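Side-chain contacts in A putative transcriptional regulator (Rhodococcus sp., PDB 2HKU), which probably binds regulatory DNA and controls transcription as a member of the TetR family: residues His36-Pro41 with Arg65-Val70; Ala73-Ala78 with Glu112-Ala117; Ser116-Thr121 with Asp129-Thr134. All coordinates share one frame; numbering follows the deposited sequence.

Contact 1. Residues His36-Pro41 with Arg65-Val70; sequences HGEGVP and RLFVEV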
ATOM      1  N   HIS A  36       2.475  12.893  13.126  1.00 32.08           N
ATOM      2  CA  HIS A  36       2.318  13.999  12.123  1.00 32.40           C
ATOM      3  C   HIS A  36       3.023  13.831  10.800  1.00 33.16           C
ATOM      4  O   HIS A  36       2.831  14.649   9.888  1.00 34.46           O
ATOM      5  CB  HIS A  36       2.679  15.368  12.736  1.00 31.18           C
ATOM      6  CG  HIS A  36       1.812  15.714  13.907  1.00 32.73           C
ATOM      7  ND1 HIS A  36       0.460  15.987  13.777  1.00 33.78           N
ATOM      8  CD2 HIS A  36       2.090  15.781  15.227  1.00 33.96           C
ATOM      9  CE1 HIS A  36      -0.047  16.210  14.976  1.00 34.47           C
ATOM     10  NE2 HIS A  36       0.918  16.081  15.872  1.00 30.61           N
ATOM     11  N   GLY A  37       3.864  12.796  10.703  1.00 32.30           N
ATOM     12  CA  GLY A  37       4.501  12.424   9.452  1.00 29.94           C
ATOM     13  C   GLY A  37       5.803  13.135   9.290  1.00 28.54           C
ATOM     14  O   GLY A  37       6.260  13.856  10.148  1.00 29.82           O
ATOM     15  N   GLU A  38       6.372  12.939   8.123  1.00 28.80           N
ATOM     16  CA  GLU A  38       7.681  13.371   7.804  1.00 29.45           C
ATOM     17  C   GLU A  38       7.936  14.893   7.843  1.00 28.65           C
ATOM     18  O   GLU A  38       9.074  15.313   8.074  1.00 25.48           O
ATOM     19  CB  GLU A  38       8.041  12.840   6.429  1.00 29.26           C
ATOM     20  CG  GLU A  38       9.548  12.756   6.359  1.00 38.14           C
ATOM     21  CD  GLU A  38      10.096  13.242   5.092  1.00 46.63           C
ATOM     22  OE1 GLU A  38       9.651  12.684   4.040  1.00 44.80           O
ATOM     23  OE2 GLU A  38      10.972  14.158   5.191  1.00 54.22           O
ATOM     24  N   GLY A  39       6.870  15.711   7.661  1.00 28.96           N
ATOM     25  CA  GLY A  39       7.002  17.167   7.751  1.00 29.54           C
ATOM     26  C   GLY A  39       7.322  17.845   9.096  1.00 31.48           C
ATOM     27  O   GLY A  39       7.665  19.054   9.125  1.00 32.88           O
ATOM     28  N   VAL A  40       7.201  17.122  10.210  1.00 31.82           N
ATOM     29  CA  VAL A  40       7.698  17.595  11.535  1.00 30.77           C
ATOM     30  C   VAL A  40       9.076  18.208  11.424  1.00 32.47           C
ATOM     31  O   VAL A  40      10.015  17.508  10.969  1.00 32.67           O
ATOM     32  CB  VAL A  40       7.851  16.411  12.510  1.00 31.07           C
ATOM     33  CG1 VAL A  40       8.565  16.847  13.903  1.00 29.36           C
ATOM     34  CG2 VAL A  40       6.526  15.830  12.808  1.00 31.51           C
ATOM     35  N   PRO A  41       9.239  19.517  11.787  1.00 32.21           N
ATOM     36  CA  PRO A  41      10.609  19.999  11.698  1.00 31.57           C
ATOM     37  C   PRO A  41      11.601  19.294  12.615  1.00 31.73           C
ATOM     38  O   PRO A  41      11.300  18.952  13.737  1.00 31.14           O
ATOM     39  CB  PRO A  41      10.511  21.500  12.049  1.00 31.09           C
ATOM     40  CG  PRO A  41       9.083  21.890  11.884  1.00 30.57           C
ATOM     41  CD  PRO A  41       8.291  20.588  12.195  1.00 33.08           C
ATOM     42  N   ARG A  65      17.301  10.256   6.672  1.00 32.16           N
ATOM     43  CA  ARG A  65      17.790   9.061   7.235  1.00 33.20           C
ATOM     44  C   ARG A  65      17.221   8.750   8.643  1.00 31.69           C
ATOM     45  O   ARG A  65      16.871   7.604   8.909  1.00 30.26           O
ATOM     46  CB  ARG A  65      19.294   9.073   7.321  1.00 34.84           C
ATOM     47  CG  ARG A  65      19.773   7.825   8.009  1.00 38.87           C
ATOM     48  CD  ARG A  65      21.232   7.634   7.651  1.00 47.24           C
ATOM     49  NE  ARG A  65      21.467   6.478   6.791  1.00 53.56           N
ATOM     50  CZ  ARG A  65      21.688   5.243   7.240  1.00 53.51           C
ATOM     51  NH1 ARG A  65      21.915   4.270   6.373  1.00 56.65           N
ATOM     52  NH2 ARG A  65      21.687   4.987   8.550  1.00 54.03           N
ATOM     53  N   LEU A  66      17.154   9.743   9.522  1.00 29.84           N
ATOM     54  CA  LEU A  66      16.332   9.566  10.769  1.00 29.03           C
ATOM     55  C   LEU A  66      14.890   9.049  10.500  1.00 27.98           C
ATOM     56  O   LEU A  66      14.473   8.101  11.131  1.00 27.13           O
ATOM     57  CB  LEU A  66      16.296  10.828  11.633  1.00 28.82           C
ATOM     58  CG  LEU A  66      15.566  10.836  13.015  1.00 28.37           C
ATOM     59  CD1 LEU A  66      16.012   9.763  13.956  1.00 25.79           C
ATOM     60  CD2 LEU A  66      15.701  12.194  13.665  1.00 28.78           C
ATOM     61  N   PHE A  67      14.178   9.655   9.526  1.00 26.33           N
ATOM     62  CA  PHE A  67      12.831   9.294   9.203  1.00 23.30           C
ATOM     63  C   PHE A  67      12.773   7.833   8.738  1.00 24.48           C
ATOM     64  O   PHE A  67      11.943   7.070   9.230  1.00 20.37           O
ATOM     65  CB  PHE A  67      12.281  10.145   8.028  1.00 25.84           C
ATOM     66  CG  PHE A  67      10.831   9.846   7.735  1.00 23.89           C
ATOM     67  CD1 PHE A  67       9.840  10.302   8.623  1.00 23.33           C
ATOM     68  CD2 PHE A  67      10.485   9.045   6.720  1.00 23.79           C
ATOM     69  CE1 PHE A  67       8.514  10.038   8.418  1.00 25.68           C
ATOM     70  CE2 PHE A  67       9.150   8.790   6.441  1.00 22.13           C
ATOM     71  CZ  PHE A  67       8.165   9.255   7.264  1.00 28.83           C
ATOM     72  N   VAL A  68      13.619   7.455   7.755  1.00 21.84           N
ATOM     73  CA  VAL A  68      13.559   6.077   7.317  1.00 23.69           C
ATOM     74  C   VAL A  68      13.938   5.092   8.467  1.00 23.61           C
ATOM     75  O   VAL A  68      13.307   4.027   8.616  1.00 22.68           O
ATOM     76  CB  VAL A  68      14.427   5.847   5.972  1.00 24.62           C
ATOM     77  CG1 VAL A  68      14.456   4.369   5.614  1.00 22.32           C
ATOM     78  CG2 VAL A  68      13.858   6.689   4.866  1.00 21.76           C
ATOM     79  N   GLU A  69      14.972   5.397   9.260  1.00 24.12           N
ATOM     80  CA  GLU A  69      15.306   4.441  10.308  1.00 25.72           C
ATOM     81  C   GLU A  69      14.138   4.302  11.285  1.00 24.47           C
ATOM     82  O   GLU A  69      13.773   3.190  11.664  1.00 25.45           O
ATOM     83  CB  GLU A  69      16.531   4.861  11.105  1.00 25.15           C
ATOM     84  CG  GLU A  69      17.790   4.572  10.373  1.00 29.25           C
ATOM     85  CD  GLU A  69      18.984   4.819  11.229  1.00 30.80           C
ATOM     86  OE1 GLU A  69      18.895   4.782  12.487  1.00 29.91           O
ATOM     87  OE2 GLU A  69      19.996   5.055  10.616  1.00 32.00           O
ATOM     88  N   VAL A  70      13.561   5.435  11.689  1.00 24.26           N
ATOM     89  CA  VAL A  70      12.380   5.432  12.577  1.00 24.19           C
ATOM     90  C   VAL A  70      11.239   4.585  11.998  1.00 23.66           C
ATOM     91  O   VAL A  70      10.538   3.814  12.757  1.00 22.22           O
ATOM     92  CB  VAL A  70      11.917   6.917  12.857  1.00 24.01           C
ATOM     93  CG1 VAL A  70      10.504   7.007  13.359  1.00 25.00           C
ATOM     94  CG2 VAL A  70      12.914   7.648  13.792  1.00 28.06           C
TER
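Glu-38 and Phe-67 bring the two backbones nearest each other, with their CA atoms 6.7 Å apart, where a type I beta turn from Gly-37 to Val-40 passes beside the helix that carries Arg-65 to Val-70. The contact is nearly all between these two side chains. Phe-67 has CG anti to its own N (chi1 -176°), which sends the ring out from its helix toward the turn, and the Glu-38 side chain crosses it at about a right angle. The CG methylene of Glu-38 lies over the middle of one ring face, 3.4 Å from the ring centroid and 15° off the normal, a CH-pi contact. CB of the same residue sits over the outer part of the ring, 3.5 Å from Phe-67 CE1. The aliphatic half of the glutamate thus does the touching, while its chain bends at chi2 and the carboxylate plane stands 49° from that of the ring. Gly-37 adds a looser, oblique approach: Gly-37 C lies 4.2 Å from Phe-67 CE1. Phe-33 also meets the ring edge-to-face, and Leu-113 and Ala-117 of helix 108-120 pack on it. With an alanine at Phe-67, the Glu-38 methylenes would probably lose the ring face they rest on, and a gap would open toward Phe-33 and Leu-113. The turn has a second tie to the start of helix 63-87, since Lys-63 NZ is hydrogen-bonded to the carbonyl oxygens of Glu-38 and Val-40. Such packing belongs to the three-helix DNA-binding domain of TetR-family regulators: the link from the first helix to the predicted helix-turn-helix, which begins at Pro-41, leans on the long helix that runs on into the C-terminal domain.

Contact 2. Residues Ala73-Ala78 with Glu112-Ala117; sequences AAVLRA and ELFTSA. With EDO (1,2-ethanediol), chain H.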
ATOM      1  N   ALA A  73      12.183   0.699  12.082  1.00 22.80           N
ATOM      2  CA  ALA A  73      12.014   0.235  13.519  1.00 22.01           C
ATOM      3  C   ALA A  73      10.573   0.168  13.953  1.00 22.53           C
ATOM      4  O   ALA A  73      10.124  -0.843  14.491  1.00 24.95           O
ATOM      5  CB  ALA A  73      12.821   1.074  14.441  1.00 24.18           C
ATOM      6  N   ALA A  74       9.783   1.189  13.614  1.00 23.12           N
ATOM      7  CA  ALA A  74       8.323   1.157  13.883  1.00 21.92           C
ATOM      8  C   ALA A  74       7.585   0.001  13.303  1.00 20.84           C
ATOM      9  O   ALA A  74       6.842  -0.687  13.980  1.00 21.62           O
ATOM     10  CB  ALA A  74       7.636   2.521  13.474  1.00 22.72           C
ATOM     11  N   VAL A  75       7.729  -0.261  12.010  1.00 20.21           N
ATOM     12  CA  VAL A  75       7.054  -1.395  11.453  1.00 18.54           C
ATOM     13  C   VAL A  75       7.581  -2.780  11.925  1.00 19.21           C
ATOM     14  O   VAL A  75       6.812  -3.745  12.002  1.00 21.47           O
ATOM     15  CB  VAL A  75       7.004  -1.363   9.813  1.00 15.34           C
ATOM     16  CG1 VAL A  75       8.397  -1.790   9.181  1.00 16.06           C
ATOM     17  CG2 VAL A  75       5.935  -2.277   9.352  1.00 18.06           C
ATOM     18  N   LEU A  76       8.876  -2.917  12.143  1.00 19.23           N
ATOM     19  CA  LEU A  76       9.440  -4.132  12.733  1.00 20.62           C
ATOM     20  C   LEU A  76       8.881  -4.398  14.133  1.00 21.37           C
ATOM     21  O   LEU A  76       8.527  -5.526  14.485  1.00 21.49           O
ATOM     22  CB  LEU A  76      10.975  -3.971  12.829  1.00 18.73           C
ATOM     23  CG  LEU A  76      11.599  -4.114  11.409  1.00 20.41           C
ATOM     24  CD1 LEU A  76      13.088  -3.931  11.453  1.00 24.25           C
ATOM     25  CD2 LEU A  76      11.316  -5.447  10.956  1.00 19.38           C
ATOM     26  N   ARG A  77       8.830  -3.333  14.907  1.00 23.11           N
ATOM     27  CA  ARG A  77       8.303  -3.451  16.266  1.00 26.55           C
ATOM     28  C   ARG A  77       6.817  -3.765  16.227  1.00 25.32           C
ATOM     29  O   ARG A  77       6.305  -4.696  16.919  1.00 26.09           O
ATOM     30  CB  ARG A  77       8.672  -2.184  17.042  1.00 25.79           C
ATOM     31  CG  ARG A  77      10.213  -2.109  17.323  1.00 31.49           C
ATOM     32  CD  ARG A  77      10.523  -1.188  18.518  1.00 36.56           C
ATOM     33  NE  ARG A  77      11.910  -1.410  19.052  1.00 46.79           N
ATOM     34  CZ  ARG A  77      12.997  -0.739  18.667  1.00 48.16           C
ATOM     35  NH1 ARG A  77      12.921   0.208  17.743  1.00 50.31           N
ATOM     36  NH2 ARG A  77      14.176  -1.026  19.198  1.00 49.71           N
ATOM     37  N   ALA A  78       6.065  -3.017  15.403  1.00 25.23           N
ATOM     38  CA  ALA A  78       4.638  -3.427  15.099  1.00 23.85           C
ATOM     39  C   ALA A  78       4.431  -4.840  14.657  1.00 23.27           C
ATOM     40  O   ALA A  78       3.530  -5.515  15.127  1.00 25.38           O
ATOM     41  CB  ALA A  78       3.989  -2.481  14.063  1.00 25.64           C
ATOM     42  N   GLU A 112       1.823   2.471   8.342  1.00 23.86           N
ATOM     43  CA  GLU A 112       1.576   3.637   7.501  1.00 23.92           C
ATOM     44  C   GLU A 112       2.830   4.535   7.389  1.00 22.54           C
ATOM     45  O   GLU A 112       3.232   4.937   6.279  1.00 23.52           O
ATOM     46  CB  GLU A 112       0.354   4.402   7.997  1.00 24.19           C
ATOM     47  CG  GLU A 112       0.184   5.744   7.304  1.00 27.71           C
ATOM     48  CD  GLU A 112      -0.889   6.606   7.934  1.00 36.21           C
ATOM     49  OE1 GLU A 112      -1.726   6.094   8.767  1.00 36.91           O
ATOM     50  OE2 GLU A 112      -0.879   7.802   7.583  1.00 35.79           O
ATOM     51  N   LEU A 113       3.511   4.808   8.481  1.00 20.79           N
ATOM     52  CA  LEU A 113       4.824   5.437   8.358  1.00 22.60           C
ATOM     53  C   LEU A 113       5.836   4.717   7.438  1.00 21.49           C
ATOM     54  O   LEU A 113       6.606   5.380   6.680  1.00 21.32           O
ATOM     55  CB  LEU A 113       5.477   5.581   9.735  1.00 23.35           C
ATOM     56  CG  LEU A 113       6.640   6.482   9.975  1.00 25.42           C
ATOM     57  CD1 LEU A 113       6.152   7.909   9.598  1.00 28.53           C
ATOM     58  CD2 LEU A 113       6.980   6.426  11.469  1.00 26.79           C
ATOM     59  N   PHE A 114       5.869   3.382   7.496  1.00 20.92           N
ATOM     60  CA  PHE A 114       6.849   2.647   6.739  1.00 20.11           C
ATOM     61  C   PHE A 114       6.432   2.706   5.256  1.00 20.87           C
ATOM     62  O   PHE A 114       7.294   2.797   4.386  1.00 20.03           O
ATOM     63  CB  PHE A 114       6.835   1.174   7.175  1.00 20.90           C
ATOM     64  CG  PHE A 114       7.769   0.299   6.363  1.00 23.14           C
ATOM     65  CD1 PHE A 114       9.142   0.563   6.315  1.00 20.84           C
ATOM     66  CD2 PHE A 114       7.261  -0.823   5.681  1.00 22.89           C
ATOM     67  CE1 PHE A 114      10.013  -0.264   5.583  1.00 27.01           C
ATOM     68  CE2 PHE A 114       8.104  -1.674   4.983  1.00 23.67           C
ATOM     69  CZ  PHE A 114       9.481  -1.413   4.874  1.00 24.19           C
ATOM     70  N   THR A 115       5.124   2.606   4.967  1.00 21.81           N
ATOM     71  CA  THR A 115       4.626   2.877   3.567  1.00 22.17           C
ATOM     72  C   THR A 115       5.058   4.276   3.044  1.00 21.50           C
ATOM     73  O   THR A 115       5.464   4.400   1.852  1.00 23.82           O
ATOM     74  CB  THR A 115       3.050   2.594   3.354  1.00 20.26           C
ATOM     75  OG1 THR A 115       2.273   3.586   4.041  1.00 26.39           O
ATOM     76  CG2 THR A 115       2.695   1.229   3.796  1.00 16.62           C
ATOM     77  N   SER A 116       5.013   5.306   3.903  1.00 20.54           N
ATOM     78  CA  SER A 116       5.471   6.667   3.520  1.00 22.07           C
ATOM     79  C   SER A 116       6.938   6.682   3.290  1.00 21.65           C
ATOM     80  O   SER A 116       7.442   7.274   2.260  1.00 21.96           O
ATOM     81  CB  SER A 116       5.106   7.742   4.530  1.00 22.48           C
ATOM     82  OG  SER A 116       3.687   7.801   4.503  1.00 29.51           O
ATOM     83  N   ALA A 117       7.646   5.978   4.176  1.00 20.81           N
ATOM     84  CA  ALA A 117       9.087   5.799   3.942  1.00 22.72           C
ATOM     85  C   ALA A 117       9.425   5.097   2.582  1.00 22.83           C
ATOM     86  O   ALA A 117      10.388   5.506   1.934  1.00 22.65           O
ATOM     87  CB  ALA A 117       9.790   5.067   5.082  1.00 22.55           C
TER
HETATM   88  C1  EDO H 306       3.399  10.346   0.612  1.00 38.67           C
HETATM   89  O1  EDO H 306       2.272  11.316   0.670  1.00 29.18           O
HETATM   90  C2  EDO H 306       4.251   9.986   1.874  1.00 38.35           C
HETATM   91  O2  EDO H 306       5.675   9.646   1.497  1.00 43.25           O
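Val-75 meets Phe-114 where helices 63-87 and 108-120 come closest in these segments, the two CA atoms being 6.2 Å apart. From its CB outward the valine stays against the phenylalanine. CB lies 3.7 Å from Phe-114 CB, so the side chains already touch at their roots. CG1 goes further and settles over one face of the ring, 3.6 Å from Phe-114 CG and 19° off the normal through the ring centroid, a CH-pi contact displaced toward the rim on which CG is found. The torsion explains this reach: CG1 stands between the backbone N and the carbonyl carbon (chi1 77°), while CG2 takes the place anti to N. That second methyl makes a looser approach, 4.2 Å from both CB and CD2 of Phe-114. This is helix-to-helix packing in the all-helical fold of a TetR-family regulator, in which helix 63-87 starts in the DNA-binding domain and helix 108-120 belongs to the C-terminal domain. Next to the Val-75 and Phe-114 pair, Ala-74 CB and Leu-113 CD2 meet at 4.4 Å, a wider apolar contact between a methyl and a branch end. No hydrogen bond joins the segments. Thr-115 OG1 donates to Glu-112 O at 2.8 Å, tilted 15° from the carbonyl plane, and the same oxygen accepts the helical N-H of Ser-116, so two donors grip it. Helix 125-152 adds Ile-131, Thr-134 and Leu-135 around Phe-114, and Phe-173 of helix 161-181 also packs on it. Ser-116, on the same helix, packs on Leu-119 of the second subunit; a molecule of 1,2-ethanediol, probably from the crystallisation liquor, donates from O2 to Ser-116 O at 3.1 Å and is also hydrogen-bonded to Ser-116 O of the second subunit.

Contact 3. Residues Ser116-Thr121 with Asp129-Thr134; sequences SAMLMT and DLITDT. With EDO (1,2-ethanediol), chain H.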
ATOM      1  N   SER A 116       5.013   5.306   3.903  1.00 20.54           N
ATOM      2  CA  SER A 116       5.471   6.667   3.520  1.00 22.07           C
ATOM      3  C   SER A 116       6.938   6.682   3.290  1.00 21.65           C
ATOM      4  O   SER A 116       7.442   7.274   2.260  1.00 21.96           O
ATOM      5  CB  SER A 116       5.106   7.742   4.530  1.00 22.48           C
ATOM      6  OG  SER A 116       3.687   7.801   4.503  1.00 29.51           O
ATOM      7  N   ALA A 117       7.646   5.978   4.176  1.00 20.81           N
ATOM      8  CA  ALA A 117       9.087   5.799   3.942  1.00 22.72           C
ATOM      9  C   ALA A 117       9.425   5.097   2.582  1.00 22.83           C
ATOM     10  O   ALA A 117      10.388   5.506   1.934  1.00 22.65           O
ATOM     11  CB  ALA A 117       9.790   5.067   5.082  1.00 22.55           C
HETATM   12  N   MSE A 118       8.725   4.017   2.205  1.00 23.59           N
HETATM   13  CA  MSE A 118       9.028   3.311   0.956  1.00 23.80           C
HETATM   14  C   MSE A 118       8.777   4.202  -0.288  1.00 24.91           C
HETATM   15  O   MSE A 118       9.405   4.021  -1.362  1.00 23.89           O
HETATM   16  CB  MSE A 118       8.132   2.070   0.764  1.00 23.44           C
HETATM   17  CG  MSE A 118       8.458   0.882   1.688  1.00 21.80           C
HETATM   18 SE   MSE A 118       7.545  -0.747   1.305  0.70 26.82          SE
HETATM   19  CE  MSE A 118       5.920  -0.552   2.444  1.00 24.82           C
ATOM     20  N   LEU A 119       7.779   5.054  -0.167  1.00 26.51           N
ATOM     21  CA  LEU A 119       7.440   5.996  -1.210  1.00 30.82           C
ATOM     22  C   LEU A 119       8.457   7.132  -1.356  1.00 33.13           C
ATOM     23  O   LEU A 119       8.563   7.734  -2.472  1.00 35.03           O
ATOM     24  CB  LEU A 119       6.046   6.559  -1.012  1.00 27.94           C
ATOM     25  CG  LEU A 119       4.928   5.594  -1.265  1.00 32.34           C
ATOM     26  CD1 LEU A 119       3.642   6.240  -0.760  1.00 33.11           C
ATOM     27  CD2 LEU A 119       4.825   5.147  -2.719  1.00 33.12           C
HETATM   28  N   MSE A 120       9.142   7.504  -0.282  1.00 35.79           N
HETATM   29  CA  MSE A 120      10.048   8.650  -0.402  1.00 39.70           C
HETATM   30  C   MSE A 120      11.487   8.307  -0.691  1.00 41.92           C
HETATM   31  O   MSE A 120      12.301   9.221  -0.851  1.00 41.80           O
HETATM   32  CB  MSE A 120       9.933   9.720   0.707  1.00 39.77           C
HETATM   33  CG  MSE A 120      10.011   9.299   2.176  1.00 41.10           C
HETATM   34 SE   MSE A 120      11.724   8.680   2.841  0.60 48.60          SE
HETATM   35  CE  MSE A 120      12.352  10.453   3.422  1.00 37.97           C
ATOM     36  N   THR A 121      11.791   7.010  -0.734  1.00 44.21           N
ATOM     37  CA  THR A 121      13.134   6.561  -1.016  1.00 48.64           C
ATOM     38  C   THR A 121      13.179   6.081  -2.460  1.00 50.63           C
ATOM     39  O   THR A 121      12.834   4.922  -2.775  1.00 49.78           O
ATOM     40  CB  THR A 121      13.575   5.406  -0.093  1.00 49.04           C
ATOM     41  OG1 THR A 121      12.784   4.250  -0.385  1.00 51.16           O
ATOM     42  CG2 THR A 121      13.412   5.807   1.388  1.00 48.57           C
ATOM     43  N   ASP A 129      18.474   0.431   0.983  1.00 33.28           N
ATOM     44  CA  ASP A 129      18.959  -0.757   1.698  1.00 32.00           C
ATOM     45  C   ASP A 129      18.290  -1.001   3.059  1.00 29.51           C
ATOM     46  O   ASP A 129      18.041  -2.144   3.462  1.00 26.72           O
ATOM     47  CB  ASP A 129      20.467  -0.680   1.834  1.00 33.23           C
ATOM     48  CG  ASP A 129      21.199  -0.772   0.470  1.00 36.25           C
ATOM     49  OD1 ASP A 129      20.598  -1.076  -0.605  1.00 37.99           O
ATOM     50  OD2 ASP A 129      22.397  -0.484   0.492  1.00 41.34           O
ATOM     51  N   LEU A 130      17.992   0.079   3.767  1.00 28.25           N
ATOM     52  CA  LEU A 130      17.238   0.004   5.040  1.00 29.75           C
ATOM     53  C   LEU A 130      15.832  -0.544   4.752  1.00 28.10           C
ATOM     54  O   LEU A 130      15.342  -1.418   5.487  1.00 29.07           O
ATOM     55  CB  LEU A 130      17.040   1.408   5.610  1.00 31.27           C
ATOM     56  CG  LEU A 130      17.772   2.028   6.816  1.00 34.65           C
ATOM     57  CD1 LEU A 130      19.064   1.400   7.110  1.00 34.72           C
ATOM     58  CD2 LEU A 130      17.892   3.573   6.754  1.00 29.44           C
ATOM     59  N   ILE A 131      15.201  -0.005   3.689  1.00 26.55           N
ATOM     60  CA  ILE A 131      13.871  -0.377   3.271  1.00 25.43           C
ATOM     61  C   ILE A 131      13.861  -1.843   2.882  1.00 24.17           C
ATOM     62  O   ILE A 131      12.975  -2.596   3.324  1.00 23.54           O
ATOM     63  CB  ILE A 131      13.303   0.468   2.025  1.00 25.38           C
ATOM     64  CG1 ILE A 131      12.950   1.938   2.388  1.00 28.23           C
ATOM     65  CG2 ILE A 131      12.012  -0.163   1.495  1.00 27.36           C
ATOM     66  CD1 ILE A 131      11.968   2.118   3.497  1.00 30.43           C
ATOM     67  N   THR A 132      14.778  -2.239   1.973  1.00 21.66           N
ATOM     68  CA  THR A 132      14.791  -3.604   1.501  1.00 22.13           C
ATOM     69  C   THR A 132      15.158  -4.586   2.607  1.00 21.80           C
ATOM     70  O   THR A 132      14.611  -5.697   2.663  1.00 21.27           O
ATOM     71  CB  THR A 132      15.592  -3.822   0.158  1.00 22.91           C
ATOM     72  OG1 THR A 132      16.925  -3.441   0.340  1.00 28.11           O
ATOM     73  CG2 THR A 132      15.105  -2.945  -0.824  1.00 22.52           C
ATOM     74  N   ASP A 133      16.093  -4.235   3.472  1.00 19.43           N
ATOM     75  CA  ASP A 133      16.358  -5.138   4.521  1.00 20.91           C
ATOM     76  C   ASP A 133      15.117  -5.355   5.379  1.00 19.77           C
ATOM     77  O   ASP A 133      14.907  -6.445   5.810  1.00 18.34           O
ATOM     78  CB  ASP A 133      17.494  -4.680   5.442  1.00 22.44           C
ATOM     79  CG  ASP A 133      18.931  -5.027   4.868  1.00 24.18           C
ATOM     80  OD1 ASP A 133      19.040  -5.768   3.854  1.00 25.47           O
ATOM     81  OD2 ASP A 133      19.898  -4.527   5.459  1.00 28.18           O
ATOM     82  N   THR A 134      14.401  -4.271   5.682  1.00 21.01           N
ATOM     83  CA  THR A 134      13.184  -4.234   6.550  1.00 21.42           C
ATOM     84  C   THR A 134      12.095  -5.085   5.936  1.00 21.49           C
ATOM     85  O   THR A 134      11.539  -5.920   6.577  1.00 19.68           O
ATOM     86  CB  THR A 134      12.718  -2.754   6.877  1.00 21.24           C
ATOM     87  OG1 THR A 134      13.799  -2.059   7.537  1.00 21.56           O
ATOM     88  CG2 THR A 134      11.418  -2.700   7.821  1.00 19.54           C
TER
HETATM   89  C1  EDO H 306       3.399  10.346   0.612  1.00 38.67           C
HETATM   90  O1  EDO H 306       2.272  11.316   0.670  1.00 29.18           O
HETATM   91  C2  EDO H 306       4.251   9.986   1.874  1.00 38.35           C
HETATM   92  O2  EDO H 306       5.675   9.646   1.497  1.00 43.25           O
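Ile-131 carries this contact for its helix, meeting Ala-117, Met-118 and Thr-121 near the end of helix 108-120. The arrangement is a helical hairpin within the C-terminal domain of the TetR-like fold: helix 108-120 turns through a short connection into helix 125-152, and the isoleucine fills the space between them. Its branches divide the work. CG2, anti to the backbone N, lies 3.7 Å from CG of selenomethionine Met-118, whose side chain crosses it obliquely and then bends at chi3, leading its selenium away. CD1 reaches Ala-117 CB at 4.0 Å, and CG1 comes within 3.6 Å of Thr-121 OG1, a van der Waals approach in which the two side chains extend toward each other, tip to tip. Phe-114 also packs on Ile-131, so this part of the contact is buried and largely apolar.

The solvent side is looser and more polar, with Asp-129 and Asp-133 exposed on the outward surface of helix 125-152. A separate face of helix 108-120 meets the second subunit: there Leu-119 packs on Leu-119 of that subunit, and its CB is 4.0 Å from O2 of the 1,2-ethanediol, a distant neighbour. Along the backbone of segment 116-121, the bond from Thr-121 N to Ala-117 O is weak. On the partner helix, Thr-134 OG1 donates to Leu-130 O at 2.6 Å, tilted 31° from the carbonyl plane, while Thr-134 N reaches that oxygen from the opposite face.

From the N terminus, contact 1 comes first, closing a loop of 23 residues, mostly helical, that includes most of the predicted helix-turn-helix. Contact 2 joins helix 63-87 to helix 108-120, with helix 92-104 lying between them in the chain. Contact 3 closes the short connection into helix 125-152, seven residues between the segments. None encloses another: contact 1 closes before the others open, while contacts 2 and 3 overlap on Ser-116 and Ala-117. In space, Val-68 CG2 lies 3.6 Å from Thr-121 CG2, and Thr-134 packs against Val-75. Contact 1 lies within the DNA-binding region and contact 3 within the C-terminal one; contact 2 joins the two. Contacts 2 and 3 also touch the second subunit.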